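Local coordinates for transcriptional regulator, LacI family protein (Rhodococcus jostii, PDB 3K9C), which probably acts as a LacI-type transcription factor that binds cis-regulatory DNA, with a periplasmic-binding-protein-like core of the kind that senses small ligands, at residues Pro51-Ala54 and Glu55-Val59; Gly83-Ala86 and Asp87-Ala91; Tyr220-Ser223 and Arg224-Ile228. All coordinates share one frame; numbering follows the deposited sequence.

Interaction 1 (Pro51-Ala54 and Glu55-Val59); sequences PSRA and EKVAV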
ATOM      1  N   PRO B  51      12.618   2.323   2.819  1.00 21.22           N
ATOM      2  CA  PRO B  51      13.713   3.259   2.537  1.00 20.73           C
ATOM      3  C   PRO B  51      14.703   3.415   3.686  1.00 20.77           C
ATOM      4  O   PRO B  51      15.908   3.455   3.461  1.00 21.03           O
ATOM      5  CB  PRO B  51      12.984   4.564   2.213  1.00 21.62           C
ATOM      6  CG  PRO B  51      11.717   4.074   1.567  1.00 21.43           C
ATOM      7  CD  PRO B  51      11.317   2.928   2.483  1.00 21.55           C
ATOM      8  N   SER B  52      14.201   3.496   4.915  1.00 20.10           N
ATOM      9  CA  SER B  52      15.090   3.649   6.058  1.00 21.82           C
ATOM     10  C   SER B  52      15.473   2.319   6.692  1.00 21.63           C
ATOM     11  O   SER B  52      16.041   2.293   7.777  1.00 23.78           O
ATOM     12  CB  SER B  52      14.462   4.566   7.120  1.00 21.58           C
ATOM     13  OG  SER B  52      13.306   3.995   7.702  1.00 23.09           O
ATOM     14  N   ARG B  53      15.155   1.209   6.030  1.00 22.58           N
ATOM     15  CA  ARG B  53      15.517  -0.095   6.583  1.00 22.32           C
ATOM     16  C   ARG B  53      15.954  -1.050   5.484  1.00 22.11           C
ATOM     17  O   ARG B  53      15.134  -1.763   4.900  1.00 21.04           O
ATOM     18  CB  ARG B  53      14.357  -0.705   7.387  1.00 20.00           C
ATOM     19  CG  ARG B  53      14.867  -1.652   8.480  1.00 25.48           C
ATOM     20  CD  ARG B  53      13.800  -2.111   9.463  1.00 24.60           C
ATOM     21  NE  ARG B  53      13.219  -3.374   9.040  1.00 32.72           N
ATOM     22  CZ  ARG B  53      13.393  -4.538   9.656  1.00 28.08           C
ATOM     23  NH1 ARG B  53      14.133  -4.621  10.749  1.00 30.88           N
ATOM     24  NH2 ARG B  53      12.835  -5.626   9.157  1.00 28.81           N
ATOM     25  N   ALA B  54      17.256  -1.053   5.215  1.00 21.25           N
ATOM     26  CA  ALA B  54      17.842  -1.893   4.172  1.00 22.21           C
ATOM     27  C   ALA B  54      17.487  -3.368   4.287  1.00 22.55           C
ATOM     28  O   ALA B  54      17.305  -3.901   5.391  1.00 20.35           O
ATOM     29  CB  ALA B  54      19.361  -1.727   4.166  1.00 21.95           C
ATOM     30  N   GLU B  55      17.390  -4.022   3.134  1.00 22.95           N
ATOM     31  CA  GLU B  55      17.068  -5.438   3.096  1.00 26.36           C
ATOM     32  C   GLU B  55      18.111  -6.235   3.869  1.00 26.62           C
ATOM     33  O   GLU B  55      17.814  -7.298   4.419  1.00 26.84           O
ATOM     34  CB  GLU B  55      16.987  -5.934   1.653  1.00 27.18           C
ATOM     35  CG  GLU B  55      16.853  -7.445   1.552  1.00 33.36           C
ATOM     36  CD  GLU B  55      16.483  -7.908   0.165  1.00 35.05           C
ATOM     37  OE1 GLU B  55      16.992  -7.308  -0.808  1.00 35.47           O
ATOM     38  OE2 GLU B  55      15.692  -8.875   0.051  1.00 36.37           O
ATOM     39  N   LYS B  56      19.333  -5.718   3.913  1.00 27.38           N
ATOM     40  CA  LYS B  56      20.404  -6.371   4.649  1.00 28.91           C
ATOM     41  C   LYS B  56      20.041  -6.363   6.140  1.00 28.23           C
ATOM     42  O   LYS B  56      20.215  -7.359   6.846  1.00 27.22           O
ATOM     43  CB  LYS B  56      21.721  -5.619   4.420  1.00 32.46           C
ATOM     44  CG  LYS B  56      22.944  -6.291   5.017  1.00 37.67           C
ATOM     45  CD  LYS B  56      24.202  -5.446   4.803  1.00 43.77           C
ATOM     46  CE  LYS B  56      24.157  -4.148   5.610  1.00 47.09           C
ATOM     47  NZ  LYS B  56      25.320  -3.237   5.334  1.00 49.78           N
ATOM     48  N   VAL B  57      19.530  -5.231   6.611  1.00 26.74           N
ATOM     49  CA  VAL B  57      19.138  -5.083   8.015  1.00 25.70           C
ATOM     50  C   VAL B  57      17.947  -5.989   8.337  1.00 24.48           C
ATOM     51  O   VAL B  57      17.880  -6.605   9.403  1.00 23.37           O
ATOM     52  CB  VAL B  57      18.755  -3.616   8.323  1.00 26.34           C
ATOM     53  CG1 VAL B  57      18.243  -3.488   9.754  1.00 26.89           C
ATOM     54  CG2 VAL B  57      19.965  -2.707   8.099  1.00 25.20           C
ATOM     55  N   ALA B  58      17.011  -6.070   7.403  1.00 23.63           N
ATOM     56  CA  ALA B  58      15.827  -6.892   7.580  1.00 22.83           C
ATOM     57  C   ALA B  58      16.195  -8.376   7.687  1.00 23.75           C
ATOM     58  O   ALA B  58      15.653  -9.097   8.532  1.00 22.11           O
ATOM     59  CB  ALA B  58      14.876  -6.673   6.422  1.00 23.28           C
ATOM     60  N   VAL B  59      17.111  -8.834   6.838  1.00 23.29           N
ATOM     61  CA  VAL B  59      17.495 -10.239   6.873  1.00 26.77           C
ATOM     62  C   VAL B  59      18.215 -10.591   8.172  1.00 27.42           C
ATOM     63  O   VAL B  59      17.890 -11.599   8.796  1.00 27.96           O
ATOM     64  CB  VAL B  59      18.388 -10.638   5.671  1.00 27.30           C
ATOM     65  CG1 VAL B  59      18.741 -12.119   5.759  1.00 27.15           C
ATOM     66  CG2 VAL B  59      17.656 -10.350   4.351  1.00 27.78           C
TER

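Interaction 2 (Gly83-Ala86 and Asp87-Ala91); sequences GALA and DRVPA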
ATOM      1  N   GLY B  83      24.305 -16.342  -1.148  1.00 40.12           N
ATOM      2  CA  GLY B  83      25.136 -17.452  -0.723  1.00 39.86           C
ATOM      3  C   GLY B  83      25.340 -17.454   0.776  1.00 40.11           C
ATOM      4  O   GLY B  83      25.089 -18.456   1.441  1.00 40.37           O
ATOM      5  N   ALA B  84      25.786 -16.324   1.313  1.00 39.85           N
ATOM      6  CA  ALA B  84      26.023 -16.212   2.745  1.00 39.44           C
ATOM      7  C   ALA B  84      24.759 -16.540   3.535  1.00 39.83           C
ATOM      8  O   ALA B  84      24.819 -17.176   4.590  1.00 40.27           O
ATOM      9  CB  ALA B  84      26.504 -14.810   3.081  1.00 39.85           C
ATOM     10  N   LEU B  85      23.614 -16.108   3.022  1.00 38.24           N
ATOM     11  CA  LEU B  85      22.348 -16.369   3.694  1.00 37.27           C
ATOM     12  C   LEU B  85      21.997 -17.850   3.642  1.00 36.48           C
ATOM     13  O   LEU B  85      21.538 -18.425   4.629  1.00 35.19           O
ATOM     14  CB  LEU B  85      21.221 -15.554   3.048  1.00 37.43           C
ATOM     15  CG  LEU B  85      19.825 -15.873   3.589  1.00 35.61           C
ATOM     16  CD1 LEU B  85      19.761 -15.495   5.055  1.00 36.17           C
ATOM     17  CD2 LEU B  85      18.768 -15.131   2.785  1.00 36.38           C
ATOM     18  N   ALA B  86      22.212 -18.458   2.482  1.00 37.18           N
ATOM     19  CA  ALA B  86      21.922 -19.870   2.279  1.00 38.34           C
ATOM     20  C   ALA B  86      22.813 -20.748   3.157  1.00 40.36           C
ATOM     21  O   ALA B  86      22.461 -21.887   3.466  1.00 39.46           O
ATOM     22  CB  ALA B  86      22.107 -20.231   0.816  1.00 37.06           C
ATOM     23  N   ASP B  87      23.965 -20.217   3.562  1.00 41.67           N
ATOM     24  CA  ASP B  87      24.882 -20.976   4.407  1.00 43.07           C
ATOM     25  C   ASP B  87      24.412 -21.025   5.851  1.00 42.76           C
ATOM     26  O   ASP B  87      24.948 -21.783   6.657  1.00 44.94           O
ATOM     27  CB  ASP B  87      26.292 -20.381   4.354  1.00 43.98           C
ATOM     28  CG  ASP B  87      26.944 -20.544   2.994  1.00 46.50           C
ATOM     29  OD1 ASP B  87      26.912 -21.667   2.445  1.00 46.67           O
ATOM     30  OD2 ASP B  87      27.498 -19.548   2.475  1.00 48.53           O
ATOM     31  N   ARG B  88      23.405 -20.226   6.181  1.00 41.92           N
ATOM     32  CA  ARG B  88      22.897 -20.201   7.545  1.00 41.26           C
ATOM     33  C   ARG B  88      21.519 -20.826   7.685  1.00 40.31           C
ATOM     34  O   ARG B  88      21.178 -21.382   8.735  1.00 40.61           O
ATOM     35  CB  ARG B  88      22.837 -18.768   8.058  1.00 44.63           C
ATOM     36  CG  ARG B  88      24.159 -18.038   8.043  1.00 49.06           C
ATOM     37  CD  ARG B  88      24.041 -16.817   8.917  1.00 53.77           C
ATOM     38  NE  ARG B  88      23.549 -17.197  10.238  1.00 57.48           N
ATOM     39  CZ  ARG B  88      23.121 -16.339  11.158  1.00 59.07           C
ATOM     40  NH1 ARG B  88      23.125 -15.036  10.905  1.00 61.16           N
ATOM     41  NH2 ARG B  88      22.685 -16.787  12.329  1.00 59.73           N
ATOM     42  N   VAL B  89      20.723 -20.742   6.629  1.00 37.56           N
ATOM     43  CA  VAL B  89      19.381 -21.288   6.677  1.00 36.49           C
ATOM     44  C   VAL B  89      18.865 -21.527   5.270  1.00 34.91           C
ATOM     45  O   VAL B  89      19.243 -20.813   4.340  1.00 35.60           O
ATOM     46  CB  VAL B  89      18.432 -20.302   7.393  1.00 37.92           C
ATOM     47  CG1 VAL B  89      18.353 -18.990   6.598  1.00 38.52           C
ATOM     48  CG2 VAL B  89      17.048 -20.920   7.555  1.00 38.95           C
ATOM     49  N   PRO B  90      18.016 -22.553   5.086  1.00 33.09           N
ATOM     50  CA  PRO B  90      17.497 -22.792   3.738  1.00 31.31           C
ATOM     51  C   PRO B  90      16.799 -21.507   3.283  1.00 29.91           C
ATOM     52  O   PRO B  90      16.101 -20.859   4.073  1.00 28.20           O
ATOM     53  CB  PRO B  90      16.524 -23.947   3.947  1.00 32.29           C
ATOM     54  CG  PRO B  90      17.175 -24.720   5.063  1.00 33.55           C
ATOM     55  CD  PRO B  90      17.584 -23.615   6.014  1.00 32.48           C
ATOM     56  N   ALA B  91      16.997 -21.135   2.023  1.00 28.02           N
ATOM     57  CA  ALA B  91      16.404 -19.910   1.496  1.00 27.11           C
ATOM     58  C   ALA B  91      15.745 -20.092   0.133  1.00 26.03           C
ATOM     59  O   ALA B  91      16.162 -20.925  -0.672  1.00 26.16           O
ATOM     60  CB  ALA B  91      17.469 -18.812   1.424  1.00 24.57           C
TER

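Interaction 3 (Tyr220-Ser223 and Arg224-Ile228); sequences YDDS and RLARI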
ATOM      1  N   TYR B 220       0.354  -5.094 -14.555  1.00 16.48           N
ATOM      2  CA  TYR B 220       0.910  -6.401 -14.267  1.00 18.65           C
ATOM      3  C   TYR B 220       0.875  -6.625 -12.754  1.00 17.79           C
ATOM      4  O   TYR B 220       1.197  -5.716 -11.983  1.00 18.49           O
ATOM      5  CB  TYR B 220       2.351  -6.490 -14.805  1.00 16.66           C
ATOM      6  CG  TYR B 220       2.803  -7.886 -15.171  1.00 15.87           C
ATOM      7  CD1 TYR B 220       3.010  -8.249 -16.507  1.00 17.16           C
ATOM      8  CD2 TYR B 220       3.038  -8.846 -14.187  1.00 17.09           C
ATOM      9  CE1 TYR B 220       3.443  -9.537 -16.849  1.00 17.55           C
ATOM     10  CE2 TYR B 220       3.463 -10.130 -14.516  1.00 17.18           C
ATOM     11  CZ  TYR B 220       3.662 -10.467 -15.846  1.00 17.48           C
ATOM     12  OH  TYR B 220       4.051 -11.744 -16.174  1.00 22.12           O
ATOM     13  N   ASP B 221       0.453  -7.832 -12.365  1.00 19.13           N
ATOM     14  CA  ASP B 221       0.333  -8.311 -10.975  1.00 20.85           C
ATOM     15  C   ASP B 221      -1.090  -8.648 -10.519  1.00 22.51           C
ATOM     16  O   ASP B 221      -1.278  -9.556  -9.706  1.00 24.49           O
ATOM     17  CB  ASP B 221       0.912  -7.311  -9.955  1.00 21.10           C
ATOM     18  CG  ASP B 221       2.427  -7.218 -10.012  1.00 23.32           C
ATOM     19  OD1 ASP B 221       3.072  -8.113 -10.601  1.00 24.29           O
ATOM     20  OD2 ASP B 221       2.972  -6.248  -9.450  1.00 25.45           O
ATOM     21  N   ASP B 222      -2.074  -7.916 -11.042  1.00 24.28           N
ATOM     22  CA  ASP B 222      -3.480  -8.073 -10.658  1.00 24.75           C
ATOM     23  C   ASP B 222      -3.559  -7.842  -9.154  1.00 25.24           C
ATOM     24  O   ASP B 222      -4.055  -8.685  -8.401  1.00 23.92           O
ATOM     25  CB  ASP B 222      -4.028  -9.470 -11.006  1.00 23.26           C
ATOM     26  CG  ASP B 222      -5.557  -9.556 -10.866  1.00 25.54           C
ATOM     27  OD1 ASP B 222      -6.232  -8.520 -11.040  1.00 24.91           O
ATOM     28  OD2 ASP B 222      -6.092 -10.658 -10.604  1.00 24.52           O
ATOM     29  N   SER B 223      -3.050  -6.690  -8.728  1.00 24.76           N
ATOM     30  CA  SER B 223      -3.046  -6.330  -7.320  1.00 26.02           C
ATOM     31  C   SER B 223      -4.321  -5.554  -7.007  1.00 26.64           C
ATOM     32  O   SER B 223      -5.117  -5.285  -7.906  1.00 24.12           O
ATOM     33  CB  SER B 223      -1.805  -5.487  -6.999  1.00 28.21           C
ATOM     34  OG  SER B 223      -1.870  -4.218  -7.617  1.00 29.89           O
ATOM     35  N   ARG B 224      -4.506  -5.193  -5.738  1.00 26.33           N
ATOM     36  CA  ARG B 224      -5.702  -4.472  -5.305  1.00 28.14           C
ATOM     37  C   ARG B 224      -5.956  -3.204  -6.108  1.00 27.45           C
ATOM     38  O   ARG B 224      -7.097  -2.777  -6.268  1.00 26.03           O
ATOM     39  CB  ARG B 224      -5.609  -4.111  -3.814  1.00 30.05           C
ATOM     40  CG  ARG B 224      -4.560  -3.058  -3.469  1.00 32.50           C
ATOM     41  CD  ARG B 224      -4.642  -2.647  -1.998  1.00 34.62           C
ATOM     42  NE  ARG B 224      -5.923  -2.022  -1.668  1.00 34.51           N
ATOM     43  CZ  ARG B 224      -6.258  -0.779  -1.992  1.00 35.11           C
ATOM     44  NH1 ARG B 224      -5.402  -0.010  -2.655  1.00 36.01           N
ATOM     45  NH2 ARG B 224      -7.456  -0.307  -1.664  1.00 36.08           N
ATOM     46  N   LEU B 225      -4.890  -2.604  -6.618  1.00 29.91           N
ATOM     47  CA  LEU B 225      -5.012  -1.379  -7.399  1.00 29.70           C
ATOM     48  C   LEU B 225      -5.862  -1.615  -8.643  1.00 29.74           C
ATOM     49  O   LEU B 225      -6.717  -0.808  -8.979  1.00 29.03           O
ATOM     50  CB  LEU B 225      -3.620  -0.897  -7.826  1.00 32.85           C
ATOM     51  CG  LEU B 225      -2.583  -0.662  -6.725  1.00 34.94           C
ATOM     52  CD1 LEU B 225      -1.223  -0.421  -7.343  1.00 34.24           C
ATOM     53  CD2 LEU B 225      -3.009   0.523  -5.875  1.00 37.07           C
ATOM     54  N   ALA B 226      -5.620  -2.737  -9.313  1.00 29.39           N
ATOM     55  CA  ALA B 226      -6.320  -3.080 -10.547  1.00 30.71           C
ATOM     56  C   ALA B 226      -7.804  -3.406 -10.416  1.00 31.83           C
ATOM     57  O   ALA B 226      -8.587  -3.150 -11.341  1.00 30.91           O
ATOM     58  CB  ALA B 226      -5.604  -4.244 -11.225  1.00 30.23           C
ATOM     59  N   ARG B 227      -8.198  -3.966  -9.277  1.00 32.66           N
ATOM     60  CA  ARG B 227      -9.590  -4.347  -9.092  1.00 34.63           C
ATOM     61  C   ARG B 227     -10.479  -3.227  -8.548  1.00 35.42           C
ATOM     62  O   ARG B 227     -11.705  -3.354  -8.550  1.00 35.47           O
ATOM     63  CB  ARG B 227      -9.673  -5.574  -8.184  1.00 36.71           C
ATOM     64  CG  ARG B 227      -9.523  -5.264  -6.710  1.00 41.32           C
ATOM     65  CD  ARG B 227      -9.262  -6.523  -5.891  1.00 43.51           C
ATOM     66  NE  ARG B 227      -7.926  -7.052  -6.162  1.00 45.34           N
ATOM     67  CZ  ARG B 227      -7.275  -7.878  -5.353  1.00 44.67           C
ATOM     68  NH1 ARG B 227      -7.844  -8.270  -4.220  1.00 45.65           N
ATOM     69  NH2 ARG B 227      -6.053  -8.297  -5.666  1.00 43.71           N
ATOM     70  N   ILE B 228      -9.872  -2.137  -8.088  1.00 34.07           N
ATOM     71  CA  ILE B 228     -10.650  -1.020  -7.569  1.00 33.69           C
ATOM     72  C   ILE B 228     -11.748  -0.704  -8.572  1.00 33.53           C
ATOM     73  O   ILE B 228     -11.477  -0.486  -9.746  1.00 33.50           O
ATOM     74  CB  ILE B 228      -9.780   0.240  -7.355  1.00 34.92           C
ATOM     75  CG1 ILE B 228      -8.745  -0.028  -6.260  1.00 34.48           C
ATOM     76  CG2 ILE B 228     -10.660   1.416  -6.970  1.00 32.97           C
ATOM     77  CD1 ILE B 228      -7.733   1.087  -6.074  1.00 37.28           C
TER

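Interaction 1 (Pro51-Ala54 and Glu55-Val59)
Arg53 reaches along the first turn of helix 55-63 and lays one face of its guanidinium over the CA of Ala58, with NH2 3.6 Å from Ala58 CB. The chain gets there by holding CG opposite the backbone N (chi1 -153°) and bending at chi3. On the way Arg53 CG passes Val57 CG1 at 4.0 Å, the two side chains crossing at a slant. Ala54, a residue with no side-chain cap to offer, sits at the N-cap and serves the helix through its carbonyl: Ala54 O takes a good bond from Ala58 N (3.0 Å), in the carbonyl plane, and a weak, bent one from Val57 N. The close-packed side lies round buried Ala58, which also touches Val49, and Glu55, whose carboxylate bonds to Thr75 and the backbone N of Arg76. The outer side is looser: Ala54 CB meets Val57 CG2 at 4.1 Å, and both residues are exposed, as is Lys56. The main polar partner of Arg53 is Ala48 O, bound through NE, and Tyr34 of the second subunit forms a cation-pi contact with Arg53. With the side chain cut back to an alanine, Ala48 O would probably lose this donor, Tyr34 its cation and Ala58 part of its cover. One arginine thus serves two surfaces: its CH2 stem packs on Val57, while its guanidinium ties helix 55-63 to strand 42-49 and the dimer interface.

Interaction 2 (Gly83-Ala86 and Asp87-Ala91)
Asp87 and Gly83 meet where helix 79-86 ends, and the backbone N of Asp87 is shared between two carbonyls: a bond to Gly83 O at 3.0 Å and a weak one to Ala84 O at 3.3 Å. Leu85 O has two donors, Arg88 N from above the carbonyl plane at 3.0 Å and Val89 N nearly head-on at 3.2 Å. The carbonyls of Gly83, Ala84 and Leu85 are thus met by the amides of Asp87, Arg88 and Val89, in the turn that leads to strand 91-94. A CA-H...O contact from Ala86 CA to Val89 O, 3.5 Å long, adds a lesser link. The Asp87 carboxylate, its CG beside its own backbone N (chi1 -67°), is modelled with OD2 2.8 Å from Gly83 O, a doubtful approach that would probably be unfavourable for an unprotonated carboxylate. Beneath the turn, Leu85 divides its methyls, CD1 lying alongside Val89 CG1 and CD2 meeting Ala91 CB, both at 4.1 Å. Met63 of helix 55-63 packs against Leu85, Arg88 and Val89, while Pro90 and Ala91 make backbone bonds to Ala70 and Gly104. The chemistry implies a helix end closed by main-chain amides and the apolar packing of Leu85, with no side-chain hydrogen bond among the links.

Interaction 3 (Tyr220-Ser223 and Arg224-Ile228)
Arg227 brings its guanidinium back over the loop before its own short helix, up to the backbone of Asp222 and Ser223, with NH2 3.4 Å from Asp222 O. That bond is weak; the carbonyl oxygen sits at the guanidinium edge, near its plane, and the same NH2 is 3.5 Å from Ser223 C. The group is placed there by CG in the slot flanked by both the backbone N and the carbonyl carbon (chi1 79°) and by a bend at chi3, which also sets one guanidinium face over Arg224 CA, offset toward the rim. Segment 220-223 follows strand 216-218 in the four-stranded parallel sheet of the periplasmic-binding-protein-like fold and leads into the weakly bonded helix 224-227. The first turn of the helix is closed by Ala226 N, which bonds to Ser223 O at 3.0 Å from well above the carbonyl plane. Ser223 OG points away from the Arg227 guanidinium, toward Leu225, whose CG approaches it at 3.7 Å. Pro24 of helix 24-39, in the other half of the chain, touches both Ser223 and Leu225, and Asp194 OD2 holds Ser223 N. The Asp222 carboxylate has its own partner, Arg272, in a salt bridge through OD1, and the Arg224 guanidinium forms another with Glu169 of the second subunit.

Interactions 1 and 2 belong to the same half of the protein, at the start of one helix and the end of the next beside the seven-stranded sheet: 51-59 starts helix 55-63, whereas 83-91 ends helix 79-86. They touch directly, Val59 CG1 lying 3.6 Å from Leu85 CD1. Interaction 3, its centre about 26 Å from that of interaction 1 and 33 Å from that of interaction 2, follows a strand of the four-stranded sheet. Interaction 1 is a surface contact; the other two are partly buried. Interactions 1 and 3 both send an arginine to the second subunit, by cation-pi contact and salt bridge respectively, while no other chain of the assembly meets interaction 2, which depends on backbone bonds and apolar packing.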